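Local atomic coordinates of DNA alpha-glucosyltransferase (Enterobacteria phage T4, PDB entry 1Y6G), a protein that is a glycosyltransferase of the GT-B fold, with two Rossmann-like domains flanking a cleft, modelled here with uridine-5'-diphosphate and nucleic acid. Residues K70-V75 / K100-N105; S46-S51 / L275-N280; M181-V186 / F383-Q388. One frame throughout, in Å; residues are numbered along the deposited sequence.

Contact 1: K70-V75 / K100-N105; sequences KALKLV and KKLLDN. With NCO (cobalt hexammine(III)), chain M.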
loop_
_atom_site.group_PDB
_atom_site.type_symbol
_atom_site.label_atom_id
_atom_site.label_comp_id
_atom_site.label_asym_id
_atom_site.label_seq_id
_atom_site.Cartn_x
_atom_site.Cartn_y
_atom_site.Cartn_z
ATOM N N LYS D 70 -0.827 8.760 38.002
ATOM C CA LYS D 70 -1.759 7.671 38.238
ATOM C C LYS D 70 -1.185 6.374 37.667
ATOM O O LYS D 70 -1.122 5.345 38.352
ATOM C CB LYS D 70 -3.098 7.967 37.565
ATOM C CG LYS D 70 -4.156 6.883 37.755
ATOM C CD LYS D 70 -5.430 7.242 36.995
ATOM C CE LYS D 70 -6.597 6.316 37.334
ATOM N NZ LYS D 70 -7.005 6.387 38.777
ATOM N N ALA D 71 -0.766 6.429 36.405
ATOM C CA ALA D 71 -0.214 5.259 35.745
ATOM C C ALA D 71 0.987 4.758 36.503
ATOM O O ALA D 71 1.059 3.580 36.838
ATOM C CB ALA D 71 0.182 5.591 34.324
ATOM N N LEU D 72 1.920 5.660 36.784
ATOM C CA LEU D 72 3.145 5.305 37.494
ATOM C C LEU D 72 2.932 4.538 38.793
ATOM O O LEU D 72 3.757 3.692 39.155
ATOM C CB LEU D 72 3.972 6.549 37.799
ATOM C CG LEU D 72 5.221 6.220 38.617
ATOM C CD1 LEU D 72 6.115 5.306 37.801
ATOM C CD2 LEU D 72 5.948 7.488 38.993
ATOM N N LYS D 73 1.838 4.838 39.497
ATOM C CA LYS D 73 1.550 4.158 40.756
ATOM C C LYS D 73 1.008 2.763 40.510
ATOM O O LYS D 73 1.410 1.802 41.165
ATOM C CB LYS D 73 0.554 4.957 41.579
ATOM C CG LYS D 73 0.436 4.437 42.986
ATOM C CD LYS D 73 -0.384 5.361 43.866
ATOM C CE LYS D 73 -0.828 4.628 45.131
ATOM N NZ LYS D 73 -1.670 3.421 44.806
ATOM N N LEU D 74 0.094 2.661 39.555
ATOM C CA LEU D 74 -0.503 1.383 39.199
ATOM C C LEU D 74 0.554 0.368 38.826
ATOM O O LEU D 74 0.619 -0.721 39.394
ATOM C CB LEU D 74 -1.430 1.554 38.009
ATOM C CG LEU D 74 -2.808 2.114 38.305
ATOM C CD1 LEU D 74 -3.418 2.685 37.021
ATOM C CD2 LEU D 74 -3.654 1.006 38.900
ATOM N N VAL D 75 1.377 0.737 37.855
ATOM C CA VAL D 75 2.423 -0.145 37.361
ATOM C C VAL D 75 3.419 -0.541 38.428
ATOM O O VAL D 75 3.877 -1.682 38.451
ATOM C CB VAL D 75 3.178 0.501 36.191
ATOM C CG1 VAL D 75 2.273 0.580 34.971
ATOM C CG2 VAL D 75 3.635 1.892 36.586
ATOM N N LYS D 100 7.456 6.155 27.900
ATOM C CA LYS D 100 8.881 5.862 27.973
ATOM C C LYS D 100 9.316 6.184 29.387
ATOM O O LYS D 100 10.241 5.570 29.914
ATOM C CB LYS D 100 9.676 6.707 26.989
ATOM C CG LYS D 100 9.666 6.212 25.545
ATOM C CD LYS D 100 10.562 7.111 24.689
ATOM C CE LYS D 100 10.755 6.565 23.288
ATOM N NZ LYS D 100 12.026 7.066 22.684
ATOM N N LYS D 101 8.631 7.145 29.999
ATOM C CA LYS D 101 8.921 7.539 31.372
ATOM C C LYS D 101 8.616 6.402 32.322
ATOM O O LYS D 101 9.449 6.054 33.155
ATOM C CB LYS D 101 8.090 8.752 31.768
ATOM C CG LYS D 101 8.847 10.053 31.717
ATOM C CD LYS D 101 9.348 10.471 33.088
ATOM C CE LYS D 101 8.328 11.324 33.817
ATOM N NZ LYS D 101 8.950 11.979 35.006
ATOM N N LEU D 102 7.425 5.823 32.208
ATOM C CA LEU D 102 7.057 4.723 33.085
ATOM C C LEU D 102 8.090 3.610 33.056
ATOM O O LEU D 102 8.452 3.061 34.087
ATOM C CB LEU D 102 5.702 4.138 32.697
ATOM C CG LEU D 102 4.472 5.043 32.718
ATOM C CD1 LEU D 102 3.205 4.193 32.559
ATOM C CD2 LEU D 102 4.434 5.801 34.024
ATOM N N LEU D 103 8.576 3.273 31.874
ATOM C CA LEU D 103 9.549 2.198 31.774
ATOM C C LEU D 103 10.818 2.470 32.555
ATOM O O LEU D 103 11.550 1.546 32.897
ATOM C CB LEU D 103 9.880 1.926 30.310
ATOM C CG LEU D 103 8.744 1.258 29.533
ATOM C CD1 LEU D 103 8.903 1.572 28.059
ATOM C CD2 LEU D 103 8.738 -0.249 29.797
ATOM N N ASP D 104 11.077 3.730 32.861
ATOM C CA ASP D 104 12.281 4.064 33.603
ATOM C C ASP D 104 12.115 4.150 35.101
ATOM O O ASP D 104 13.099 4.214 35.832
ATOM C CB ASP D 104 12.854 5.384 33.118
ATOM C CG ASP D 104 13.952 5.195 32.112
ATOM O OD1 ASP D 104 14.505 6.225 31.682
ATOM O OD2 ASP D 104 14.261 4.024 31.759
ATOM N N ASN D 105 10.880 4.154 35.577
ATOM C CA ASN D 105 10.685 4.268 37.006
ATOM C C ASN D 105 10.039 3.068 37.676
ATOM O O ASN D 105 9.516 3.166 38.788
ATOM C CB ASN D 105 9.920 5.544 37.272
ATOM C CG ASN D 105 10.711 6.753 36.870
ATOM O OD1 ASN D 105 10.161 7.814 36.576
ATOM N ND2 ASN D 105 12.026 6.602 36.860
HETATM CO CO NCO M . 16.350 6.630 37.078
HETATM N N1 NCO M . 15.385 6.611 35.310
HETATM N N2 NCO M . 15.167 5.140 37.752
HETATM N N3 NCO M . 17.654 5.255 36.384
HETATM N N4 NCO M . 17.311 6.643 38.849
HETATM N N5 NCO M . 17.536 8.116 36.415
HETATM N N6 NCO M . 15.048 8.000 37.767
#
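L102 buries more surface here than any other residue, its forked end pressed against one flank of helix 64-75. Apolar packing comes first. CD1 of L102 faces the small side chain of A71, whose CB is 3.8 Å away, and more loosely CG1 of V75, at 4.4 Å. The other branch settles against L72 near the backbone, CD2 of L102 being 3.7 Å from CA of L72 and touching its CB as well. The fork thus spans A71, L72 and V75, about one helical turn. L72 answers from its own side: with CG anti to its backbone N (chi1 177°), it reaches along the second segment until its CD1 meets CB of N105 at 3.8 Å. The two axes are 10.0 Å apart and run in roughly the same sense, 38° from parallel, which brings the backbones close at L72 and L102, their CA atoms 5.9 Å apart.

No hydrogen bond crosses directly between the segments. The polar link is indirect: the side-chain amide nitrogen of N76, one residue beyond V75, donates to both L72 O and N105 O, so it ties the last turns of the two helices together.

The third kind involves a bound ion, held by hydrogen bonds. Cobalt hexammine(III) sits at the end of helix 93-104, where its N2 donates to D104 O at 3.0 Å and its N1 makes a weaker bond to the same oxygen. The helix C-terminus and the nearby D104 carboxylate would probably both attract this trivalent cation.

In the fold, the pair belongs to the helical layer of the first, seven-stranded parallel sheet. V75 and L102 both rest on F9 of strand 5-10, A71 packs on V62 of strand 59-62, and L103 turns to helix 130-136.

Contact 2: S46-S51 / L275-N280; sequences SFTRTS and LDCYIN. With UDP (uridine-5'-diphosphate), chain N.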
loop_
_atom_site.group_PDB
_atom_site.type_symbol
_atom_site.label_atom_id
_atom_site.label_comp_id
_atom_site.label_asym_id
_atom_site.label_seq_id
_atom_site.Cartn_x
_atom_site.Cartn_y
_atom_site.Cartn_z
ATOM N N SER D 46 -8.501 5.565 21.340
ATOM C CA SER D 46 -9.763 4.841 21.388
ATOM C C SER D 46 -9.939 3.891 20.199
ATOM O O SER D 46 -9.504 4.186 19.075
ATOM C CB SER D 46 -10.905 5.855 21.435
ATOM O OG SER D 46 -10.677 6.904 20.502
ATOM N N PHE D 47 -10.584 2.753 20.443
ATOM C CA PHE D 47 -10.794 1.770 19.386
ATOM C C PHE D 47 -12.250 1.388 19.102
ATOM O O PHE D 47 -13.124 1.452 19.972
ATOM C CB PHE D 47 -9.990 0.496 19.686
ATOM C CG PHE D 47 -8.501 0.663 19.536
ATOM C CD1 PHE D 47 -7.784 1.475 20.411
ATOM C CD2 PHE D 47 -7.822 0.018 18.508
ATOM C CE1 PHE D 47 -6.410 1.647 20.261
ATOM C CE2 PHE D 47 -6.453 0.181 18.350
ATOM C CZ PHE D 47 -5.741 1.000 19.228
ATOM N N THR D 48 -12.483 0.978 17.860
ATOM C CA THR D 48 -13.796 0.556 17.380
ATOM C C THR D 48 -14.406 -0.539 18.256
ATOM O O THR D 48 -15.423 -0.332 18.922
ATOM C CB THR D 48 -13.670 0.013 15.957
ATOM O OG1 THR D 48 -12.923 0.945 15.168
ATOM C CG2 THR D 48 -15.042 -0.210 15.341
ATOM N N ARG D 49 -13.767 -1.706 18.237
ATOM C CA ARG D 49 -14.214 -2.856 19.002
ATOM C C ARG D 49 -13.868 -2.739 20.474
ATOM O O ARG D 49 -13.228 -3.626 21.036
ATOM C CB ARG D 49 -13.563 -4.127 18.473
ATOM C CG ARG D 49 -13.693 -4.361 17.000
ATOM C CD ARG D 49 -12.845 -5.553 16.650
ATOM N NE ARG D 49 -12.103 -5.313 15.424
ATOM C CZ ARG D 49 -12.599 -5.490 14.207
ATOM N NH1 ARG D 49 -13.847 -5.923 14.049
ATOM N NH2 ARG D 49 -11.848 -5.212 13.151
ATOM N N THR D 50 -14.297 -1.664 21.113
ATOM C CA THR D 50 -13.980 -1.503 22.522
ATOM C C THR D 50 -15.011 -2.188 23.421
ATOM O O THR D 50 -14.862 -2.205 24.645
ATOM C CB THR D 50 -13.875 -0.009 22.893
ATOM O OG1 THR D 50 -13.475 0.120 24.262
ATOM C CG2 THR D 50 -15.215 0.685 22.675
ATOM N N SER D 51 -16.039 -2.777 22.816
ATOM C CA SER D 51 -17.091 -3.439 23.586
ATOM C C SER D 51 -17.317 -4.913 23.244
ATOM O O SER D 51 -18.222 -5.560 23.780
ATOM C CB SER D 51 -18.398 -2.665 23.414
ATOM O OG SER D 51 -18.534 -2.214 22.075
ATOM N N LEU D 275 -21.656 -8.883 8.775
ATOM C CA LEU D 275 -21.898 -8.300 10.090
ATOM C C LEU D 275 -20.557 -7.656 10.466
ATOM O O LEU D 275 -19.565 -8.351 10.712
ATOM C CB LEU D 275 -22.299 -9.399 11.075
ATOM C CG LEU D 275 -22.769 -8.974 12.470
ATOM C CD1 LEU D 275 -23.908 -7.990 12.354
ATOM C CD2 LEU D 275 -23.205 -10.193 13.262
ATOM N N ASP D 276 -20.526 -6.324 10.494
ATOM C CA ASP D 276 -19.288 -5.590 10.760
ATOM C C ASP D 276 -18.580 -5.812 12.087
ATOM O O ASP D 276 -17.356 -5.903 12.109
ATOM C CB ASP D 276 -19.483 -4.080 10.541
ATOM C CG ASP D 276 -20.083 -3.377 11.739
ATOM O OD1 ASP D 276 -19.625 -2.259 12.042
ATOM O OD2 ASP D 276 -21.009 -3.929 12.370
ATOM N N CYS D 277 -19.303 -5.874 13.198
ATOM C CA CYS D 277 -18.629 -6.104 14.474
ATOM C C CYS D 277 -19.494 -6.884 15.413
ATOM O O CYS D 277 -20.708 -6.876 15.272
ATOM C CB CYS D 277 -18.205 -4.795 15.106
ATOM S SG CYS D 277 -16.563 -4.335 14.553
ATOM N N TYR D 278 -18.892 -7.570 16.372
ATOM C CA TYR D 278 -19.710 -8.368 17.257
ATOM C C TYR D 278 -19.198 -8.526 18.674
ATOM O O TYR D 278 -18.053 -8.194 18.994
ATOM C CB TYR D 278 -19.926 -9.747 16.622
ATOM C CG TYR D 278 -18.667 -10.599 16.511
ATOM C CD1 TYR D 278 -18.269 -11.414 17.568
ATOM C CD2 TYR D 278 -17.867 -10.569 15.363
ATOM C CE1 TYR D 278 -17.119 -12.178 17.498
ATOM C CE2 TYR D 278 -16.701 -11.334 15.282
ATOM C CZ TYR D 278 -16.338 -12.134 16.359
ATOM O OH TYR D 278 -15.192 -12.884 16.329
ATOM N N ILE D 279 -20.074 -9.053 19.519
ATOM C CA ILE D 279 -19.770 -9.285 20.915
ATOM C C ILE D 279 -19.353 -10.744 21.022
ATOM O O ILE D 279 -20.101 -11.623 20.599
ATOM C CB ILE D 279 -21.019 -9.043 21.785
ATOM C CG1 ILE D 279 -21.749 -7.783 21.310
ATOM C CG2 ILE D 279 -20.612 -8.896 23.239
ATOM C CD1 ILE D 279 -20.881 -6.555 21.261
ATOM N N ASN D 280 -18.176 -11.013 21.591
ATOM C CA ASN D 280 -17.707 -12.391 21.683
ATOM C C ASN D 280 -18.849 -13.309 22.034
ATOM O O ASN D 280 -19.191 -14.207 21.268
ATOM C CB ASN D 280 -16.602 -12.571 22.720
ATOM C CG ASN D 280 -15.649 -13.705 22.339
ATOM O OD1 ASN D 280 -15.119 -14.429 23.193
ATOM N ND2 ASN D 280 -15.428 -13.860 21.043
HETATM N N1 UDP N . -13.799 -10.426 18.289
HETATM C C2 UDP N . -15.023 -9.905 18.710
HETATM N N3 UDP N . -15.605 -9.011 17.845
HETATM C C4 UDP N . -15.106 -8.592 16.627
HETATM C C5 UDP N . -13.826 -9.157 16.283
HETATM C C6 UDP N . -13.237 -10.032 17.108
HETATM O O2 UDP N . -15.553 -10.212 19.766
HETATM O O4 UDP N . -15.808 -7.885 15.891
HETATM C "C1'" UDP N . -13.134 -11.415 19.148
HETATM C "C2'" UDP N . -12.998 -12.793 18.505
HETATM O "O2'" UDP N . -14.171 -13.575 18.657
HETATM C "C3'" UDP N . -11.793 -13.348 19.260
HETATM C "C4'" UDP N . -10.898 -12.125 19.406
HETATM O "O4'" UDP N . -11.808 -10.980 19.387
HETATM O "O3'" UDP N . -12.191 -13.793 20.542
HETATM C "C5'" UDP N . -9.831 -11.969 18.329
HETATM O "O5'" UDP N . -8.855 -13.017 18.432
HETATM P PA UDP N . -8.004 -13.494 17.166
HETATM O O1A UDP N . -6.584 -13.580 17.556
HETATM O O2A UDP N . -8.646 -14.656 16.520
HETATM O O3A UDP N . -8.212 -12.255 16.141
HETATM P PB UDP N . -7.218 -11.034 15.763
HETATM O O1B UDP N . -6.013 -11.661 15.164
HETATM O O2B UDP N . -7.986 -10.031 14.989
HETATM O O3B UDP N . -6.876 -10.418 17.191
#
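R49 and C277 touch without any hydrogen bond joining their two segments; what unites them is a third party, since both loops send a donor to one atom, O4 of the uridine-5'-diphosphate. This is the base pocket of a GT-B fold, made where a loop following strand 36-42 of the first domain faces one following strand 272-275 of the second across the cleft. R49 comes from the first side, bent at chi3, its NH1 lying 3.2 Å from SG of C277. The same NH1 gives UDP O4 a weak bond of 3.3 Å, from near the guanidinium plane, while its NH2 is engaged in a salt bridge to E238, which should help to fix how the group is turned.

From the second side, Y278 reads the base with its backbone. Its N donates to UDP O4 at 3.1 Å, with 155° at the hydrogen, and its O accepts from UDP N3 at 2.8 Å, nearly straight at 166°. The side chain then folds back over that base: chi1 of 67° places CG between the backbone N and the carbonyl carbon, and the ring covers one side of the uracil, UDP N3 standing 3.3 Å above the ring centre. Farther along, Y278 OH donates to the ribose O2' of UDP at 2.6 Å. One residue thus grips both base and sugar.

S52, just beyond the first segment, strengthens the join: its OG bonds to Y278 O, and its backbone pairs with that of N280. D276 is turned to R239 in a salt bridge. Beside these polar links the loops also touch directly, CD1 of I279 resting 3.8 Å from O of S51.

Contact 3: M181-V186 / F383-Q388; sequences MDIVKV and FLYQHQ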
loop_
_atom_site.group_PDB
_atom_site.type_symbol
_atom_site.label_atom_id
_atom_site.label_comp_id
_atom_site.label_asym_id
_atom_site.label_seq_id
_atom_site.Cartn_x
_atom_site.Cartn_y
_atom_site.Cartn_z
ATOM N N MET D 181 -6.993 -20.060 26.223
ATOM C CA MET D 181 -8.386 -19.693 26.490
ATOM C C MET D 181 -8.992 -20.750 27.409
ATOM O O MET D 181 -8.667 -21.934 27.277
ATOM C CB MET D 181 -9.198 -19.642 25.191
ATOM C CG MET D 181 -10.665 -19.364 25.419
ATOM S SD MET D 181 -11.581 -19.023 23.915
ATOM C CE MET D 181 -12.554 -20.480 23.733
ATOM N N ASP D 182 -9.847 -20.348 28.349
ATOM C CA ASP D 182 -10.464 -21.350 29.207
ATOM C C ASP D 182 -11.565 -22.004 28.386
ATOM O O ASP D 182 -12.746 -21.691 28.521
ATOM C CB ASP D 182 -11.040 -20.746 30.486
ATOM C CG ASP D 182 -11.455 -21.816 31.487
ATOM O OD1 ASP D 182 -12.495 -22.456 31.264
ATOM O OD2 ASP D 182 -10.739 -22.043 32.486
ATOM N N ILE D 183 -11.137 -22.905 27.512
ATOM C CA ILE D 183 -12.021 -23.638 26.622
ATOM C C ILE D 183 -13.112 -24.332 27.413
ATOM O O ILE D 183 -14.283 -24.264 27.045
ATOM C CB ILE D 183 -11.221 -24.685 25.800
ATOM C CG1 ILE D 183 -10.341 -23.970 24.780
ATOM C CG2 ILE D 183 -12.146 -25.642 25.106
ATOM C CD1 ILE D 183 -9.391 -24.888 24.029
ATOM N N VAL D 184 -12.735 -24.976 28.511
ATOM C CA VAL D 184 -13.713 -25.695 29.307
ATOM C C VAL D 184 -14.887 -24.821 29.699
ATOM O O VAL D 184 -16.028 -25.285 29.704
ATOM C CB VAL D 184 -13.111 -26.252 30.586
ATOM C CG1 VAL D 184 -14.099 -27.238 31.213
ATOM C CG2 VAL D 184 -11.761 -26.906 30.296
ATOM N N LYS D 185 -14.606 -23.559 30.022
ATOM C CA LYS D 185 -15.641 -22.619 30.425
ATOM C C LYS D 185 -16.550 -22.192 29.284
ATOM O O LYS D 185 -17.772 -22.148 29.455
ATOM C CB LYS D 185 -15.029 -21.379 31.057
ATOM C CG LYS D 185 -16.046 -20.303 31.350
ATOM C CD LYS D 185 -15.478 -19.175 32.206
ATOM C CE LYS D 185 -15.059 -19.699 33.570
ATOM N NZ LYS D 185 -16.139 -20.496 34.243
ATOM N N VAL D 186 -15.985 -21.873 28.121
ATOM C CA VAL D 186 -16.837 -21.458 27.008
ATOM C C VAL D 186 -17.785 -22.575 26.611
ATOM O O VAL D 186 -18.901 -22.314 26.153
ATOM C CB VAL D 186 -16.015 -20.998 25.779
ATOM C CG1 VAL D 186 -16.939 -20.663 24.613
ATOM C CG2 VAL D 186 -15.207 -19.761 26.147
ATOM N N PHE D 383 -9.365 -32.126 20.807
ATOM C CA PHE D 383 -8.071 -31.874 20.190
ATOM C C PHE D 383 -7.620 -30.472 20.629
ATOM O O PHE D 383 -6.624 -30.324 21.348
ATOM C CB PHE D 383 -8.194 -31.968 18.665
ATOM C CG PHE D 383 -6.926 -31.640 17.916
ATOM C CD1 PHE D 383 -5.745 -32.339 18.166
ATOM C CD2 PHE D 383 -6.913 -30.629 16.948
ATOM C CE1 PHE D 383 -4.567 -32.036 17.462
ATOM C CE2 PHE D 383 -5.742 -30.324 16.242
ATOM C CZ PHE D 383 -4.569 -31.026 16.500
ATOM N N LEU D 384 -8.379 -29.451 20.223
ATOM C CA LEU D 384 -8.071 -28.069 20.567
ATOM C C LEU D 384 -7.884 -27.870 22.072
ATOM O O LEU D 384 -6.923 -27.224 22.503
ATOM C CB LEU D 384 -9.177 -27.146 20.058
ATOM C CG LEU D 384 -9.383 -27.092 18.543
ATOM C CD1 LEU D 384 -10.687 -26.359 18.262
ATOM C CD2 LEU D 384 -8.198 -26.417 17.848
ATOM N N TYR D 385 -8.806 -28.405 22.870
ATOM C CA TYR D 385 -8.704 -28.290 24.321
ATOM C C TYR D 385 -7.343 -28.786 24.796
ATOM O O TYR D 385 -6.743 -28.249 25.724
ATOM C CB TYR D 385 -9.763 -29.136 25.016
ATOM C CG TYR D 385 -9.426 -29.364 26.476
ATOM C CD1 TYR D 385 -9.715 -28.401 27.444
ATOM C CD2 TYR D 385 -8.761 -30.518 26.884
ATOM C CE1 TYR D 385 -9.347 -28.586 28.779
ATOM C CE2 TYR D 385 -8.392 -30.707 28.212
ATOM C CZ TYR D 385 -8.686 -29.740 29.148
ATOM O OH TYR D 385 -8.302 -29.921 30.450
ATOM N N GLN D 386 -6.873 -29.849 24.172
ATOM C CA GLN D 386 -5.603 -30.422 24.551
ATOM C C GLN D 386 -4.441 -29.612 24.016
ATOM O O GLN D 386 -3.369 -29.580 24.598
ATOM C CB GLN D 386 -5.532 -31.850 24.028
ATOM C CG GLN D 386 -6.286 -32.834 24.886
ATOM C CD GLN D 386 -5.369 -33.495 25.880
ATOM O OE1 GLN D 386 -5.708 -33.650 27.056
ATOM N NE2 GLN D 386 -4.189 -33.901 25.411
ATOM N N HIS D 387 -4.663 -28.932 22.909
ATOM C CA HIS D 387 -3.595 -28.175 22.306
ATOM C C HIS D 387 -3.358 -26.803 22.869
ATOM O O HIS D 387 -2.210 -26.378 22.972
ATOM C CB HIS D 387 -3.825 -28.036 20.794
ATOM C CG HIS D 387 -2.819 -27.160 20.116
ATOM N ND1 HIS D 387 -3.161 -25.989 19.479
ATOM C CD2 HIS D 387 -1.472 -27.255 20.028
ATOM C CE1 HIS D 387 -2.069 -25.397 19.031
ATOM N NE2 HIS D 387 -1.030 -26.145 19.351
ATOM N N GLN D 388 -4.419 -26.098 23.244
ATOM C CA GLN D 388 -4.211 -24.730 23.697
ATOM C C GLN D 388 -5.188 -24.189 24.735
ATOM O O GLN D 388 -5.600 -23.038 24.664
ATOM C CB GLN D 388 -4.196 -23.842 22.443
ATOM C CG GLN D 388 -3.957 -22.382 22.638
ATOM C CD GLN D 388 -3.663 -21.717 21.330
ATOM O OE1 GLN D 388 -2.758 -22.125 20.614
ATOM N NE2 GLN D 388 -4.424 -20.697 21.001
#
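The phenol ring of Y385 has I183 at its edge, with CB of I183 lying near the ring plane, while V184 comes up obliquely, its CG2 3.3 Å from CE1 of Y385. F392, from the next helix, also meets this ring in an edge-to-face pair. Y385 holds its CG anti to the backbone N (chi1 163°), which carries the ring out beside the first turn of helix 183-190. The amide of Q388 is the other flat group here, and its strongest hold lies elsewhere: NE2 donates to L308 O, with a weak second bond to P179 O.

I183 is buried and has the largest share of the contact surface. It extends its CG1 arm straight (chi2 173°), so that CD1 reaches the backbone of helix 370-388, 3.5 Å from CA of Y385 and 3.7 Å from L384 O. Its shorter branch, CG2, stays 4.2 Å from CB of Y385. The grip on the helix is therefore apolar, and no hydrogen bond crosses between the segments; even M181 N and Q388 O stand 3.6 Å apart.

A tight turn leads into I183. D182 is the centre of an inverse gamma turn, with I183 N bonded to M181 O at 2.7 Å, and it occupies the N-cap position of helix 183-190, although the exact place of its capping oxygen is doubtful in the model.

The setting is the join between the two GT-B domains. The first segment follows strand 174-176 of one sheet and leads, through helix 183-190, to strand 201-205 of the other. M181 fills a spot between helices 18-32 and 310-317 and pairs its backbone with S390, while helix 370-388 passes on almost at once into helix 390-402.

Contact 1 lies within the first domain, whereas contact 2 spans the cleft and contact 3 probably lies where the chain joins the two domains. Contacts 2 and 3 have centres 23 Å apart and approach to about 6 Å at their nearest atoms, and the same nucleotide lies close to both: the 275-280 loop binds its uracil and ribose directly, and the M181 side chain of contact 3 is about 6 Å from it. Their segments alternate along the chain, as expected where it crosses between domains more than once. Contact 1 is remote, its centre 29 Å from that of contact 2 and 35 Å from that of contact 3. Of the three, contact 2 comes closest to the nucleic acid, about 7 Å between nearest atoms.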